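Local coordinates for protein ribose 5-phosphate isomerase, putative (Trypanosoma brucei brucei, PDB 6FXS) that probably catalyses the reversible isomerisation of ribose 5-phosphate and ribulose 5-phosphate, at residues 108-113 / 117-122; 128-133 / 141-146; 68-73 / 96-101; 38-43 / 86-91; 32-37 / 53-58. All blocks are in the same frame, centred on the assembly; numbering follows the deposited sequence.

Followed from the N terminus, contact 5 comes first: it closes the short loop that runs through helix 37-46 and back along strand 51-55. Contact 4 begins inside that loop and ends well beyond it, so the two cross. Contact 3 starts within contact 4 and closes after strand 84-89, crossing it in turn. Contacts 1 and 2 follow in series, and none of the five nests inside another. Contacts 1, 2 and 4 lay helices 113-121, 137-149 and 37-46 on one face of the parallel sheet. Contact 3 pairs the helices of the other face. Contact 5 ties the start of helix 37-46 and the loop before it to edge strand 51-55 and the turn after it.

Contact 1: residues 108-113 / 117-122; sequences ALCFDH and VMARQH
Ala108 and Ala119 meet methyl to methyl, and this is the tight end of the contact. Their CB atoms are 3.5 Å apart, closer than usual van der Waals distance. Cys110 adds its sulfur beside the same methyl group, with SG 3.9 Å from Ala119 CB. All three residues are buried. The two alanines let strand 107-109 and helix 113-121 come together here without any bulky side chain between them.

The other end is partly exposed, and its side chains meet less closely than the alanines. Val117 N donates to His113 O over 2.9 Å, an i to i+4 bond that is nearly straight (166°). Asp112 stands at the N-cap; its side chain caps a backbone N of the first turn, and OD1 bonds Thr115 OG1. Val117 CG2 lies over one face of the His113 ring, 4.0 Å from its centroid, in a CH-pi contact. It is displaced toward the rim and comes closest to CE1, at 3.7 Å. A chi1 of -177° turns the ring so that one face meets this methyl. His113 ND1 is bonded to an acidic side chain of another protein chain.

Carbon and sulfur thus pack the strand against the later part of helix 113-121, within a beta-alpha-beta unit completed by strand 127-131. At the other end the imidazole gives a face to Val117 and a ring nitrogen to the subunit interface.

Contact 2: residues 128-133 / 141-146; sequences VCLGER and REIIMT
Leu130 meets Ile143 and Ile144 without any flat group between them; the flat groups of the two segments lie at the margins. The guanidinium of Arg141 carries Met145 SD over the centre of one face, 3.5 Å above the plane. Its NH2 forms a salt bridge with Glu46. The guanidinium of Arg133 has Glu132 OE1 at its edge and in plane, but that bond is weak. The firmer bond runs from Arg133 NH1 to Glu132 OE2 over 3.1 Å. It uses the syn lone pair of the oxygen and leans 22° out of the guanidinium plane. Glu132 and Arg133 also pack on Pro137 of the second subunit.

The contact itself is aliphatic. Leu130 forks over the helix. Its CD1 touches Ile144 CD1 at 3.7 Å, and its CD2 reaches Ile143 CG2, also at 3.7 Å. Leu130 and Ile143 lie alongside each other, pointing opposite ways. Val128 CG2 comes to the same methyl of Ile143 at 3.9 Å. A chi1 of 61° turns Val128 CG1 aside and leaves CG2 facing the helix. Strand 128-131 and helix 141-146 run almost exactly antiparallel, at 177°, with axes 10.1 Å apart.

On the helix, Glu142 O accepts from both Thr146 N and Thr146 OG1, which come from opposite faces of its carbonyl plane. The threonine hydroxyl is thus satisfied within its own helix. Between these two segments the contact is purely apolar and depends on the fit of aliphatic branches; no polar pair sets its register.

Contact 3: residues 68-73 / 96-101; sequences DYALNV and SIAANK
Ala70 and Ala98 mark a close helix-helix contact on one face of the parallel sheet, between helices 66-78 and 93-100. The sheet lies between two helix layers, a Rossmann-like alpha/beta/alpha sandwich as in the RpiB family. The CB atoms of Ala70 and Ala98 are 3.6 Å apart. The backbones come close as well, with Ala70 CA and Ala99 CA 5.2 Å from each other. The segment axes approach to 8.1 Å and cross at -42°. Small side chains permit this spacing. Ala70 CB also faces the backbone of the other helix, 4.1 Å from Ala99 N.

Leu71 supplies the one large side chain that touches. Its CG lies beside the backbone N (chi1 -70°), and this carries the CD2 branch across to the other helix. CD2 ends 3.7 Å from Ala98 O, so a methyl group rests against a main-chain carbonyl.

Beneath the pair lies strand 84-89, which links the two helices in the chain. Ala70 and Ala99 both rest on Leu87 of that strand, and Val73 joins them there. Leu71 also packs on Val102 and on an apolar side chain of another protein chain. The contact therefore sits between the sheet and a subunit interface.

Contact 4: residues 38-43 / 86-91; sequences ESIVRY and ILVCGS
Ile86 opens the strand side of this contact, placing its CG2 4.0 Å from CG2 of Ile40 on helix 37-46. The two isoleucines lie side by side, their chains running in opposite senses. Leu87 follows and turns to the other face of the sheet, where Ala99 and Met95 of helix 93-100 receive it. Val88 turns back to helix 37-46. It meets Ile40 tip to tip, with Val88 CG2 4.0 Å from Ile40 CG1 and 4.1 Å from Ile40 CD1. Cys89 then points to the Leu87 side, against Met95. The strand has ended by Gly90. Gly90 O takes a probable hydrogen bond from Arg133 N, while Ser91 OG bonds Ile93 N at the start of the next helix.

Ile40 thus serves both strand residues with different branches. Its CG2 goes to Ile86. Its CG1 stands beside the backbone N and opposite the carbonyl carbon (chi1 -58°), which sends the longer branch to Val88. Every touching atom is aliphatic, all three residues are buried, and no hydrogen bond crosses between the segments. The distances are those of ordinary van der Waals contact.

Around this point, Ile40 also touches Ile27 of strand 23-29 and Ile144 of helix 137-149. Ile86 packs on Val128 and Leu130 of strand 127-131. The contact lies in the layer between helix 37-46 and strand 84-89, the central strand of the sheet, with helix 137-149 alongside.

Contact 5: residues 32-37 / 53-58; sequences IGFPIH and PVYIGP
His37 and Tyr55 lie face to face in an offset stack. Their centroids are 4.2 Å apart and their planes differ by 11°. The overlap is toward the rims, with His37 CD2 3.3 Å from Tyr55 CE2. The two side chains approach at about a right angle, although their rings are nearly parallel. The opposite face of the tyrosine ring is covered at its centre by Gly57 N, so the ring is sandwiched.

Hydrogen bonds fix both rings. His37 ND1 donates to Phe34 O over 2.8 Å, in the imidazole plane and onto a carbonyl lone pair. The side chain can reach back this way because a chi1 of 81° folds the ring over its own backbone. Phe34 O also accepts from His37 N. Tyr55 OH donates to Pro58 O over 2.7 Å, again on a lone pair. That carbonyl follows a cis peptide bond between Gly57 and Pro58.

Phe34 approaches edge-on. Its CD1 lies 3.1 Å from Pro58 O, and Tyr55 OH is near the same edge. The rim of the phenyl ring therefore faces two oxygens, while Phe34 CB rests more loosely against Pro58 CG.

The contact holds the loop after strand 23-29, just where helix 37-46 begins, against Tyr55 of strand 51-55 and the turn through Pro58 that follows. Tyr55 also touches Ile27 and Ala29 of the adjacent strand, and Pro58 packs on Tyr69 of helix 66-78.

Contact 1: residues 108-113 / 117-122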
# COMPACT_ATOMS: atom_id res chain seq x y z
N ALA B 108 -4.71 14.63 6.88
CA ALA B 108 -4.88 13.34 6.30
C ALA B 108 -3.54 12.64 6.00
O ALA B 108 -2.77 13.09 5.17
CB ALA B 108 -5.66 13.43 5.02
N LEU B 109 -3.35 11.48 6.61
CA LEU B 109 -2.26 10.54 6.21
C LEU B 109 -2.66 9.86 4.93
O LEU B 109 -3.66 9.15 4.91
CB LEU B 109 -2.02 9.50 7.34
CG LEU B 109 -0.61 8.87 7.10
CD1 LEU B 109 -0.22 8.29 8.41
CD2 LEU B 109 -0.68 7.74 6.04
N CYS B 110 -1.91 10.10 3.85
CA CYS B 110 -2.19 9.51 2.54
C CYS B 110 -1.03 8.69 2.07
O CYS B 110 0.14 9.06 2.29
CB CYS B 110 -2.50 10.62 1.49
SG CYS B 110 -3.95 11.60 1.94
N PHE B 111 -1.34 7.59 1.39
CA PHE B 111 -0.37 6.66 0.90
C PHE B 111 -0.57 6.19 -0.49
O PHE B 111 0.20 5.38 -0.97
CB PHE B 111 -0.27 5.48 1.91
CG PHE B 111 -1.53 4.67 2.04
CD1 PHE B 111 -1.82 3.68 1.08
CD2 PHE B 111 -2.48 4.98 3.03
CE1 PHE B 111 -3.00 2.91 1.20
CE2 PHE B 111 -3.65 4.20 3.14
CZ PHE B 111 -3.90 3.19 2.24
N ASP B 112 -1.52 6.76 -1.20
CA ASP B 112 -1.76 6.39 -2.58
C ASP B 112 -2.69 7.41 -3.23
O ASP B 112 -3.14 8.36 -2.57
CB ASP B 112 -2.31 4.91 -2.72
CG ASP B 112 -3.80 4.77 -2.37
OD1 ASP B 112 -4.31 5.60 -1.56
OD2 ASP B 112 -4.47 3.79 -2.89
N HIS B 113 -2.99 7.22 -4.51
CA HIS B 113 -3.90 8.13 -5.22
C HIS B 113 -5.28 8.23 -4.59
O HIS B 113 -5.80 9.32 -4.37
CB HIS B 113 -3.94 7.73 -6.68
CG HIS B 113 -4.76 8.62 -7.56
ND1 HIS B 113 -6.05 8.31 -7.93
CD2 HIS B 113 -4.47 9.82 -8.16
CE1 HIS B 113 -6.50 9.24 -8.77
NE2 HIS B 113 -5.57 10.18 -8.90
N VAL B 117 -7.19 11.53 -3.09
CA VAL B 117 -8.49 11.98 -3.63
C VAL B 117 -9.52 12.11 -2.51
O VAL B 117 -10.17 13.17 -2.37
CB VAL B 117 -9.00 11.06 -4.76
CG1 VAL B 117 -10.38 11.44 -5.22
CG2 VAL B 117 -8.11 11.16 -6.00
N MET B 118 -9.70 11.04 -1.76
CA MET B 118 -10.79 11.01 -0.80
C MET B 118 -10.55 11.98 0.40
O MET B 118 -11.51 12.51 0.94
CB MET B 118 -11.07 9.62 -0.29
CG MET B 118 -11.51 8.61 -1.43
SD MET B 118 -12.74 9.27 -2.61
CE MET B 118 -14.08 9.17 -1.46
N ALA B 119 -9.28 12.17 0.78
CA ALA B 119 -8.97 13.12 1.86
C ALA B 119 -9.51 14.49 1.49
O ALA B 119 -9.99 15.25 2.33
CB ALA B 119 -7.48 13.24 2.05
N ARG B 120 -9.37 14.82 0.22
CA ARG B 120 -9.89 16.11 -0.29
C ARG B 120 -11.40 16.13 -0.53
O ARG B 120 -12.14 17.04 -0.08
CB ARG B 120 -9.14 16.45 -1.58
CG ARG B 120 -7.64 16.80 -1.35
CD ARG B 120 -7.34 18.06 -0.60
NE ARG B 120 -8.00 19.16 -1.24
CZ ARG B 120 -8.91 19.95 -0.74
NH1 ARG B 120 -9.21 20.00 0.56
NH2 ARG B 120 -9.51 20.76 -1.62
N GLN B 121 -11.84 15.16 -1.29
CA GLN B 121 -13.25 15.09 -1.72
C GLN B 121 -14.23 14.94 -0.58
O GLN B 121 -15.28 15.59 -0.56
CB GLN B 121 -13.43 13.92 -2.69
CG GLN B 121 -12.94 14.17 -4.09
CD GLN B 121 -14.06 14.77 -4.94
OE1 GLN B 121 -14.05 16.00 -5.33
NE2 GLN B 121 -15.07 13.95 -5.18
N HIS B 122 -13.89 14.11 0.39
CA HIS B 122 -14.74 13.89 1.56
C HIS B 122 -14.35 14.65 2.81
O HIS B 122 -15.26 15.07 3.58
CB HIS B 122 -14.81 12.37 1.92
CG HIS B 122 -15.66 11.58 0.98
ND1 HIS B 122 -15.98 10.24 1.18
CD2 HIS B 122 -16.32 11.96 -0.15
CE1 HIS B 122 -16.75 9.83 0.18
NE2 HIS B 122 -16.99 10.85 -0.64

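Contact 2: residues 128-133 / 141-146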
# COMPACT_ATOMS: atom_id res chain seq x y z
N VAL B 128 -1.78 17.33 4.33
CA VAL B 128 -1.47 15.95 3.94
C VAL B 128 -0.22 15.48 4.70
O VAL B 128 0.79 16.22 4.76
CB VAL B 128 -1.32 15.79 2.43
CG1 VAL B 128 -0.19 16.64 1.86
CG2 VAL B 128 -1.15 14.33 2.06
N CYS B 129 -0.26 14.28 5.28
CA CYS B 129 0.88 13.77 6.03
C CYS B 129 1.40 12.55 5.31
O CYS B 129 0.58 11.70 4.77
CB CYS B 129 0.45 13.43 7.44
SG CYS B 129 -0.27 14.79 8.37
N LEU B 130 2.72 12.49 5.19
CA LEU B 130 3.43 11.54 4.33
C LEU B 130 4.56 10.85 5.07
O LEU B 130 5.17 11.45 6.01
CB LEU B 130 4.02 12.26 3.16
CG LEU B 130 2.97 13.08 2.36
CD1 LEU B 130 3.74 13.89 1.34
CD2 LEU B 130 2.05 12.13 1.66
N GLY B 131 4.85 9.62 4.64
CA GLY B 131 5.96 8.84 5.21
C GLY B 131 7.08 8.67 4.20
O GLY B 131 6.90 8.02 3.16
N GLU B 132 8.22 9.26 4.52
CA GLU B 132 9.43 9.08 3.74
C GLU B 132 9.96 7.64 3.84
O GLU B 132 10.51 7.13 2.91
CB GLU B 132 10.53 10.12 4.28
CG GLU B 132 11.87 10.02 3.62
CD GLU B 132 12.78 8.90 4.19
OE1 GLU B 132 12.53 8.49 5.33
OE2 GLU B 132 13.67 8.40 3.44
N ARG B 133 9.76 6.97 4.97
CA ARG B 133 10.25 5.59 5.13
C ARG B 133 9.34 4.55 4.46
O ARG B 133 9.77 3.43 4.15
CB ARG B 133 10.39 5.27 6.61
CG ARG B 133 11.44 6.00 7.49
CD ARG B 133 12.74 6.35 6.76
NE ARG B 133 13.72 5.34 6.75
CZ ARG B 133 14.83 5.33 6.02
NH1 ARG B 133 15.19 6.34 5.21
NH2 ARG B 133 15.60 4.29 6.16
N ARG B 141 5.04 12.02 -4.92
CA ARG B 141 4.75 13.02 -5.93
C ARG B 141 3.29 12.94 -6.37
O ARG B 141 2.59 13.97 -6.48
CB ARG B 141 5.68 12.84 -7.14
CG ARG B 141 5.28 13.70 -8.36
CD ARG B 141 6.39 13.56 -9.41
NE ARG B 141 6.13 14.39 -10.54
CZ ARG B 141 5.26 14.15 -11.50
NH1 ARG B 141 4.45 13.10 -11.46
NH2 ARG B 141 5.15 14.99 -12.48
N GLU B 142 2.85 11.71 -6.70
CA GLU B 142 1.42 11.55 -7.10
C GLU B 142 0.47 12.07 -6.06
O GLU B 142 -0.52 12.77 -6.36
CB GLU B 142 1.11 10.07 -7.44
CG GLU B 142 -0.28 9.76 -7.95
CD GLU B 142 -0.50 8.27 -8.01
OE1 GLU B 142 -0.24 7.48 -7.08
OE2 GLU B 142 -0.83 7.86 -9.03
N ILE B 143 0.73 11.71 -4.82
CA ILE B 143 -0.14 12.08 -3.72
C ILE B 143 -0.19 13.64 -3.60
O ILE B 143 -1.26 14.22 -3.46
CB ILE B 143 0.33 11.49 -2.34
CG1 ILE B 143 0.13 9.93 -2.26
CG2 ILE B 143 -0.33 12.20 -1.16
CD1 ILE B 143 1.05 9.23 -1.24
N ILE B 144 0.97 14.28 -3.60
CA ILE B 144 1.05 15.74 -3.44
C ILE B 144 0.31 16.47 -4.56
O ILE B 144 -0.56 17.34 -4.32
CB ILE B 144 2.53 16.18 -3.28
CG1 ILE B 144 3.00 15.84 -1.87
CG2 ILE B 144 2.69 17.68 -3.57
CD1 ILE B 144 4.50 15.72 -1.75
N MET B 145 0.55 16.03 -5.76
CA MET B 145 -0.12 16.66 -6.92
C MET B 145 -1.62 16.48 -6.83
O MET B 145 -2.40 17.43 -7.13
CB MET B 145 0.44 16.15 -8.26
CG MET B 145 1.92 16.57 -8.42
SD MET B 145 2.71 16.00 -9.93
CE MET B 145 1.80 16.92 -11.19
N THR B 146 -2.03 15.26 -6.44
CA THR B 146 -3.45 14.92 -6.38
C THR B 146 -4.08 15.74 -5.23
O THR B 146 -5.16 16.30 -5.35
CB THR B 146 -3.64 13.38 -6.16
OG1 THR B 146 -3.02 12.72 -7.24
CG2 THR B 146 -5.08 12.98 -6.11

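Contact 3: residues 68-73 / 96-101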
# COMPACT_ATOMS: atom_id res chain seq x y z
N ASP B 68 6.99 19.81 16.69
CA ASP B 68 7.33 21.25 16.61
C ASP B 68 7.05 21.69 15.22
O ASP B 68 6.48 22.73 15.07
CB ASP B 68 8.81 21.51 16.99
CG ASP B 68 9.10 21.27 18.46
OD1 ASP B 68 8.26 21.61 19.31
OD2 ASP B 68 10.15 20.73 18.78
N TYR B 69 7.40 20.86 14.20
CA TYR B 69 7.18 21.22 12.86
C TYR B 69 5.72 20.99 12.41
O TYR B 69 5.15 21.85 11.69
CB TYR B 69 8.20 20.56 11.94
CG TYR B 69 9.59 21.08 12.27
CD1 TYR B 69 10.35 20.46 13.24
CD2 TYR B 69 10.15 22.20 11.62
CE1 TYR B 69 11.61 20.92 13.61
CE2 TYR B 69 11.45 22.67 11.97
CZ TYR B 69 12.16 22.03 12.98
OH TYR B 69 13.41 22.38 13.35
N ALA B 70 5.10 19.92 12.91
CA ALA B 70 3.64 19.68 12.69
C ALA B 70 2.76 20.83 13.14
O ALA B 70 1.91 21.29 12.42
CB ALA B 70 3.21 18.45 13.46
N LEU B 71 2.99 21.24 14.38
CA LEU B 71 2.16 22.25 14.99
C LEU B 71 2.39 23.63 14.35
O LEU B 71 1.48 24.43 14.24
CB LEU B 71 2.48 22.32 16.44
CG LEU B 71 2.00 21.09 17.22
CD1 LEU B 71 2.70 21.01 18.56
CD2 LEU B 71 0.45 21.13 17.36
N ASN B 72 3.61 23.85 13.92
CA ASN B 72 3.99 25.05 13.20
C ASN B 72 3.23 25.20 11.84
O ASN B 72 2.61 26.24 11.57
CB ASN B 72 5.46 24.94 12.93
CG ASN B 72 6.10 26.26 12.65
OD1 ASN B 72 6.82 26.74 13.51
ND2 ASN B 72 5.86 26.84 11.47
N VAL B 73 3.31 24.16 11.00
CA VAL B 73 2.53 24.11 9.73
C VAL B 73 1.06 24.18 10.03
O VAL B 73 0.32 24.94 9.40
CB VAL B 73 2.87 22.86 8.89
CG1 VAL B 73 1.90 22.69 7.73
CG2 VAL B 73 4.28 22.99 8.33
N SER B 96 0.36 13.39 11.56
CA SER B 96 -1.08 13.48 11.52
C SER B 96 -1.67 13.59 12.89
O SER B 96 -2.58 14.38 13.11
CB SER B 96 -1.70 12.36 10.71
OG SER B 96 -1.90 11.26 11.47
N ILE B 97 -1.13 12.89 13.87
CA ILE B 97 -1.66 13.02 15.24
C ILE B 97 -1.46 14.47 15.77
O ILE B 97 -2.37 15.10 16.31
CB ILE B 97 -0.96 12.01 16.19
CG1 ILE B 97 -1.40 10.60 15.84
CG2 ILE B 97 -1.28 12.29 17.65
CD1 ILE B 97 -0.46 9.55 16.38
N ALA B 98 -0.24 14.98 15.58
CA ALA B 98 0.12 16.33 16.13
C ALA B 98 -0.65 17.41 15.41
O ALA B 98 -1.29 18.20 16.02
CB ALA B 98 1.61 16.55 16.06
N ALA B 99 -0.68 17.37 14.09
CA ALA B 99 -1.36 18.42 13.34
C ALA B 99 -2.86 18.52 13.68
O ALA B 99 -3.43 19.64 13.79
CB ALA B 99 -1.15 18.20 11.90
N ASN B 100 -3.50 17.36 13.80
CA ASN B 100 -4.89 17.30 14.14
C ASN B 100 -5.25 17.81 15.51
O ASN B 100 -6.45 18.10 15.78
CB ASN B 100 -5.41 15.86 13.98
CG ASN B 100 -5.69 15.49 12.52
OD1 ASN B 100 -5.25 14.39 11.98
ND2 ASN B 100 -6.44 16.34 11.91
N LYS B 101 -4.27 17.97 16.39
CA LYS B 101 -4.57 18.64 17.64
C LYS B 101 -4.91 20.13 17.50
O LYS B 101 -5.50 20.68 18.38
CB LYS B 101 -3.39 18.50 18.58
CG LYS B 101 -3.08 17.08 18.91
CD LYS B 101 -4.27 16.36 19.51
CE LYS B 101 -3.85 14.92 19.90
NZ LYS B 101 -4.97 14.44 20.71

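Contact 4: residues 38-43 / 86-91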
# COMPACT_ATOMS: atom_id res chain seq x y z
N GLU B 38 13.55 18.63 -0.59
CA GLU B 38 13.70 19.36 -1.87
C GLU B 38 12.86 18.75 -2.97
O GLU B 38 12.29 19.49 -3.78
CB GLU B 38 15.16 19.50 -2.32
CG GLU B 38 15.93 20.44 -1.38
CD GLU B 38 17.43 20.52 -1.64
OE1 GLU B 38 17.94 19.87 -2.56
OE2 GLU B 38 18.11 21.25 -0.88
N SER B 39 12.78 17.41 -3.00
CA SER B 39 11.85 16.74 -3.94
C SER B 39 10.38 17.15 -3.58
O SER B 39 9.60 17.41 -4.45
CB SER B 39 12.09 15.21 -3.91
OG SER B 39 11.63 14.69 -2.65
N ILE B 40 10.03 17.27 -2.31
CA ILE B 40 8.65 17.64 -1.94
C ILE B 40 8.29 19.06 -2.48
O ILE B 40 7.22 19.28 -3.05
CB ILE B 40 8.47 17.70 -0.43
CG1 ILE B 40 8.80 16.35 0.27
CG2 ILE B 40 7.06 18.17 -0.08
CD1 ILE B 40 8.08 15.13 -0.26
N VAL B 41 9.21 20.02 -2.27
CA VAL B 41 9.08 21.41 -2.81
C VAL B 41 8.86 21.37 -4.32
O VAL B 41 7.96 22.01 -4.85
CB VAL B 41 10.38 22.25 -2.42
CG1 VAL B 41 10.39 23.65 -3.02
CG2 VAL B 41 10.47 22.29 -0.94
N ARG B 42 9.65 20.58 -5.00
CA ARG B 42 9.52 20.43 -6.46
C ARG B 42 8.21 19.78 -6.89
O ARG B 42 7.57 20.21 -7.87
CB ARG B 42 10.68 19.61 -7.00
CG ARG B 42 10.76 19.48 -8.49
CD ARG B 42 11.76 18.40 -8.94
NE ARG B 42 12.85 18.30 -7.96
CZ ARG B 42 13.29 17.18 -7.38
NH1 ARG B 42 12.80 15.98 -7.70
NH2 ARG B 42 14.27 17.27 -6.46
N TYR B 43 7.75 18.78 -6.12
CA TYR B 43 6.43 18.20 -6.45
C TYR B 43 5.32 19.23 -6.28
O TYR B 43 4.41 19.26 -7.09
CB TYR B 43 6.16 16.96 -5.61
CG TYR B 43 7.20 15.86 -5.68
CD1 TYR B 43 8.02 15.66 -6.79
CD2 TYR B 43 7.35 15.01 -4.63
CE1 TYR B 43 9.01 14.68 -6.80
CE2 TYR B 43 8.28 14.00 -4.63
CZ TYR B 43 9.10 13.81 -5.71
OH TYR B 43 9.98 12.75 -5.57
N ILE B 86 1.84 20.44 4.18
CA ILE B 86 2.42 19.12 3.85
C ILE B 86 3.38 18.80 4.98
O ILE B 86 4.25 19.65 5.32
CB ILE B 86 3.13 19.09 2.47
CG1 ILE B 86 2.13 19.36 1.34
CG2 ILE B 86 3.84 17.78 2.25
CD1 ILE B 86 2.72 19.70 0.01
N LEU B 87 3.23 17.63 5.60
CA LEU B 87 4.12 17.18 6.68
C LEU B 87 4.70 15.82 6.30
O LEU B 87 3.95 14.89 5.90
CB LEU B 87 3.40 17.14 8.01
CG LEU B 87 2.86 18.51 8.48
CD1 LEU B 87 2.01 18.27 9.69
CD2 LEU B 87 4.09 19.37 8.88
N VAL B 88 6.03 15.72 6.42
CA VAL B 88 6.79 14.53 6.12
C VAL B 88 7.61 14.05 7.33
O VAL B 88 8.53 14.76 7.79
CB VAL B 88 7.77 14.74 4.97
CG1 VAL B 88 8.38 13.39 4.61
CG2 VAL B 88 7.08 15.28 3.75
N CYS B 89 7.32 12.85 7.81
CA CYS B 89 8.15 12.17 8.84
C CYS B 89 8.36 10.75 8.29
O CYS B 89 8.17 10.48 7.09
CB CYS B 89 7.52 12.24 10.26
SG CYS B 89 5.99 11.24 10.78
N GLY B 90 8.78 9.85 9.15
CA GLY B 90 9.08 8.51 8.74
C GLY B 90 7.85 7.81 8.14
O GLY B 90 7.94 7.29 7.04
N SER B 91 6.75 7.80 8.88
CA SER B 91 5.52 7.12 8.49
C SER B 91 4.34 8.04 8.18
O SER B 91 3.37 7.64 7.53
CB SER B 91 5.15 6.19 9.64
OG SER B 91 4.49 6.94 10.60

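Contact 5: residues 32-37 / 53-58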
# COMPACT_ATOMS: atom_id res chain seq x y z
N ILE B 32 13.99 12.82 9.68
CA ILE B 32 13.75 11.65 8.85
C ILE B 32 13.22 12.09 7.47
O ILE B 32 13.61 11.53 6.44
CB ILE B 32 12.83 10.61 9.59
CG1 ILE B 32 13.46 10.16 10.94
CG2 ILE B 32 12.52 9.39 8.73
CD1 ILE B 32 14.88 9.58 10.81
N GLY B 33 12.27 13.03 7.44
CA GLY B 33 11.80 13.60 6.18
C GLY B 33 12.74 14.61 5.52
O GLY B 33 12.80 14.72 4.29
N PHE B 34 13.55 15.30 6.33
CA PHE B 34 14.56 16.25 5.77
C PHE B 34 15.24 15.79 4.48
O PHE B 34 15.28 16.54 3.52
CB PHE B 34 15.64 16.69 6.82
CG PHE B 34 16.69 17.57 6.24
CD1 PHE B 34 16.41 18.92 5.99
CD2 PHE B 34 17.96 17.08 5.94
CE1 PHE B 34 17.38 19.77 5.41
CE2 PHE B 34 18.95 17.94 5.42
CZ PHE B 34 18.65 19.27 5.13
N PRO B 35 15.82 14.58 4.43
CA PRO B 35 16.57 14.31 3.17
C PRO B 35 15.76 14.36 1.89
O PRO B 35 16.36 14.46 0.86
CB PRO B 35 17.11 12.89 3.36
CG PRO B 35 17.17 12.75 4.84
CD PRO B 35 16.01 13.51 5.41
N ILE B 36 14.40 14.33 1.92
CA ILE B 36 13.69 14.39 0.65
C ILE B 36 12.92 15.69 0.45
O ILE B 36 12.14 15.76 -0.49
CB ILE B 36 12.73 13.14 0.47
CG1 ILE B 36 11.65 13.12 1.56
CG2 ILE B 36 13.57 11.84 0.33
CD1 ILE B 36 10.39 12.36 1.19
N HIS B 37 13.12 16.69 1.34
CA HIS B 37 12.29 17.87 1.34
C HIS B 37 12.40 18.67 0.06
O HIS B 37 11.39 19.27 -0.39
CB HIS B 37 12.51 18.77 2.55
CG HIS B 37 13.72 19.65 2.42
ND1 HIS B 37 14.99 19.22 2.76
CD2 HIS B 37 13.84 20.91 1.93
CE1 HIS B 37 15.84 20.20 2.50
NE2 HIS B 37 15.17 21.23 2.00
N PRO B 53 5.34 26.94 -2.57
CA PRO B 53 5.82 26.24 -1.40
C PRO B 53 6.50 27.13 -0.41
O PRO B 53 7.35 27.92 -0.80
CB PRO B 53 6.83 25.24 -1.98
CG PRO B 53 7.30 25.84 -3.27
CD PRO B 53 6.18 26.70 -3.76
N VAL B 54 6.20 26.95 0.88
CA VAL B 54 6.91 27.62 1.93
C VAL B 54 7.46 26.55 2.88
O VAL B 54 6.74 26.08 3.82
CB VAL B 54 5.95 28.58 2.69
CG1 VAL B 54 6.70 29.39 3.69
CG2 VAL B 54 5.10 29.45 1.76
N TYR B 55 8.70 26.13 2.66
CA TYR B 55 9.34 25.12 3.53
C TYR B 55 9.81 25.74 4.84
O TYR B 55 10.66 26.62 4.80
CB TYR B 55 10.54 24.47 2.83
CG TYR B 55 11.19 23.37 3.68
CD1 TYR B 55 10.46 22.22 4.04
CD2 TYR B 55 12.56 23.43 4.05
CE1 TYR B 55 11.01 21.21 4.80
CE2 TYR B 55 13.12 22.44 4.82
CZ TYR B 55 12.34 21.30 5.18
OH TYR B 55 12.84 20.28 5.96
N ILE B 56 9.29 25.30 5.99
CA ILE B 56 9.54 25.94 7.24
C ILE B 56 10.54 25.19 8.10
O ILE B 56 10.72 25.56 9.25
CB ILE B 56 8.27 26.27 8.10
CG1 ILE B 56 7.42 25.04 8.41
CG2 ILE B 56 7.40 27.36 7.47
CD1 ILE B 56 8.02 24.00 9.29
N GLY B 57 11.15 24.14 7.59
CA GLY B 57 12.25 23.47 8.31
C GLY B 57 11.93 21.98 8.61
O GLY B 57 10.80 21.52 8.28
N PRO B 58 12.89 21.22 9.17
CA PRO B 58 14.22 21.72 9.52
C PRO B 58 15.17 21.91 8.33
O PRO B 58 14.95 21.43 7.18
CB PRO B 58 14.76 20.67 10.51
CG PRO B 58 14.12 19.37 10.03
CD PRO B 58 12.84 19.73 9.31